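Local coordinates for protein alkyl hydroperoxide reductase/ Thiol specific antioxidant/ Mal allergen (Burkholderia ambifaria, PDB 5ENU) that probably reduces hydrogen peroxide and organic hydroperoxides as a thiol-dependent peroxiredoxin of the AhpC/TSA family, at residues A[38-43]-A[156-161]. Numbering follows the deposited sequence. Where two conformers were deposited one is given.
Sequences KLVLYF and SAVQAL
V158, in the last turn of helix 150-160, meets V40 of strand 38-43 through one methyl each: CG2 of V158 stands 3.7 Å from CG2 of V40, the two side chains set nearly perpendicular. In V158, CG1 lies anti to the backbone N (chi1 162°), which leaves CG2 for V40 and turns CG1 to the aliphatic chain of K38, 4.0 Å from its CD. V158 is buried, and its side chain also touches F66 of helix 50-68, L131 of strand 120-132 and A69. This is the thioredoxin-like fold of peroxiredoxins: strand 38-43 runs inside the mixed sheet, between strands 71-77 and 120-132, and the C-terminal helix packs against one face of it. The carbonyl of V158 adds a polar link, accepting a hydrogen bond from K38, NZ to O 3.0 Å. The C=O...NZ angle is 148°, with the ammonium tilted 31° out of the carbonyl plane. K38, extended beyond CG, reaches from the strand to the last turn of the helix, and its NZ also hydrogen-bonds to the carbonyl O of A69. The same V158 O receives a weak 3.4 Å bond from N of L161, the C-terminal residue. L161 then lies alongside K38, the two side chains running antiparallel, with CD1 of L161 4.0 Å from CD of K38.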
loop_
_atom_site.group_PDB
_atom_site.type_symbol
_atom_site.label_atom_id
_atom_site.label_comp_id
_atom_site.label_asym_id
_atom_site.label_seq_id
_atom_site.Cartn_x
_atom_site.Cartn_y
_atom_site.Cartn_z
ATOM N N LYS A 38 1.871 -13.720 0.732
ATOM C CA LYS A 38 2.172 -12.515 1.484
ATOM C C LYS A 38 1.750 -11.305 0.658
ATOM O O LYS A 38 1.784 -11.327 -0.577
ATOM C CB LYS A 38 3.674 -12.455 1.757
ATOM C CG LYS A 38 4.232 -13.717 2.480
ATOM C CD LYS A 38 5.749 -13.824 2.313
ATOM C CE LYS A 38 6.286 -15.155 2.793
ATOM N NZ LYS A 38 7.764 -15.269 2.629
ATOM N N LEU A 39 1.334 -10.251 1.353
ATOM C CA LEU A 39 0.908 -9.004 0.719
ATOM C C LEU A 39 1.683 -7.841 1.321
ATOM O O LEU A 39 1.635 -7.620 2.538
ATOM C CB LEU A 39 -0.594 -8.776 0.891
ATOM C CG LEU A 39 -1.086 -7.391 0.453
ATOM C CD1 LEU A 39 -0.825 -7.182 -1.040
ATOM C CD2 LEU A 39 -2.558 -7.210 0.758
ATOM N N VAL A 40 2.403 -7.116 0.471
ATOM C CA VAL A 40 2.965 -5.820 0.813
ATOM C C VAL A 40 1.963 -4.793 0.304
ATOM O O VAL A 40 1.805 -4.625 -0.915
ATOM C CB VAL A 40 4.343 -5.614 0.164
ATOM C CG1 VAL A 40 4.831 -4.176 0.385
ATOM C CG2 VAL A 40 5.349 -6.640 0.688
ATOM N N LEU A 41 1.265 -4.130 1.219
ATOM C CA LEU A 41 0.294 -3.102 0.868
ATOM C C LEU A 41 0.953 -1.775 1.221
ATOM O O LEU A 41 1.152 -1.485 2.406
ATOM C CB LEU A 41 -0.983 -3.315 1.672
ATOM C CG LEU A 41 -2.180 -2.462 1.260
ATOM C CD1 LEU A 41 -2.634 -2.849 -0.155
ATOM C CD2 LEU A 41 -3.328 -2.606 2.279
ATOM N N TYR A 42 1.347 -1.000 0.217
ATOM C CA TYR A 42 2.095 0.230 0.469
ATOM C C TYR A 42 1.245 1.439 0.098
ATOM O O TYR A 42 0.737 1.520 -1.031
ATOM C CB TYR A 42 3.495 0.251 -0.183
ATOM C CG TYR A 42 3.618 0.653 -1.646
ATOM C CD1 TYR A 42 3.565 -0.297 -2.675
ATOM C CD2 TYR A 42 3.863 1.984 -1.995
ATOM C CE1 TYR A 42 3.710 0.072 -4.009
ATOM C CE2 TYR A 42 4.018 2.362 -3.335
ATOM C CZ TYR A 42 3.913 1.400 -4.334
ATOM O OH TYR A 42 4.072 1.731 -5.669
ATOM N N PHE A 43 1.081 2.354 1.057
ATOM C CA PHE A 43 0.334 3.591 0.852
ATOM C C PHE A 43 1.309 4.708 0.523
ATOM O O PHE A 43 2.346 4.855 1.201
ATOM C CB PHE A 43 -0.427 3.979 2.126
ATOM C CG PHE A 43 -1.595 3.078 2.446
ATOM C CD1 PHE A 43 -1.396 1.827 2.994
ATOM C CD2 PHE A 43 -2.902 3.503 2.198
ATOM C CE1 PHE A 43 -2.475 1.008 3.292
ATOM C CE2 PHE A 43 -4.002 2.686 2.492
ATOM C CZ PHE A 43 -3.776 1.429 3.035
ATOM N N SER A 156 13.561 -7.619 2.933
ATOM C CA SER A 156 14.162 -8.419 3.995
ATOM C C SER A 156 13.089 -8.994 4.910
ATOM O O SER A 156 13.128 -10.175 5.265
ATOM C CB SER A 156 15.154 -7.572 4.795
ATOM O OG SER A 156 16.239 -7.149 3.989
ATOM N N ALA A 157 12.097 -8.181 5.277
ATOM C CA ALA A 157 11.044 -8.667 6.161
ATOM C C ALA A 157 10.226 -9.769 5.491
ATOM O O ALA A 157 9.922 -10.791 6.120
ATOM C CB ALA A 157 10.161 -7.489 6.590
ATOM N N VAL A 158 9.889 -9.592 4.208
ATOM C CA VAL A 158 9.172 -10.619 3.457
ATOM C C VAL A 158 9.957 -11.928 3.460
ATOM O O VAL A 158 9.399 -13.017 3.671
ATOM C CB VAL A 158 8.899 -10.128 2.023
ATOM C CG1 VAL A 158 8.552 -11.286 1.082
ATOM C CG2 VAL A 158 7.763 -9.074 2.012
ATOM N N GLN A 159 11.267 -11.840 3.215
ATOM C CA GLN A 159 12.078 -13.052 3.110
ATOM C C GLN A 159 12.209 -13.775 4.444
ATOM O O GLN A 159 12.394 -14.994 4.470
ATOM C CB GLN A 159 13.452 -12.706 2.537
ATOM C CG GLN A 159 13.395 -12.321 1.060
ATOM C CD GLN A 159 14.680 -11.729 0.556
ATOM O OE1 GLN A 159 15.425 -11.110 1.302
ATOM N NE2 GLN A 159 14.937 -11.899 -0.727
ATOM N N ALA A 160 12.154 -13.047 5.551
ATOM C CA ALA A 160 12.345 -13.636 6.865
ATOM C C ALA A 160 11.064 -14.179 7.484
ATOM O O ALA A 160 11.143 -14.804 8.545
ATOM C CB ALA A 160 12.934 -12.607 7.832
ATOM N N LEU A 161 9.899 -13.961 6.877
ATOM C CA LEU A 161 8.659 -14.449 7.481
ATOM C C LEU A 161 8.673 -15.972 7.596
ATOM O O LEU A 161 9.178 -16.669 6.704
ATOM C CB LEU A 161 7.439 -14.020 6.687
ATOM C CG LEU A 161 6.876 -12.624 6.904
ATOM C CD1 LEU A 161 5.602 -12.472 6.100
ATOM C CD2 LEU A 161 6.612 -12.280 8.384
ATOM O OXT LEU A 161 8.183 -16.537 8.588
#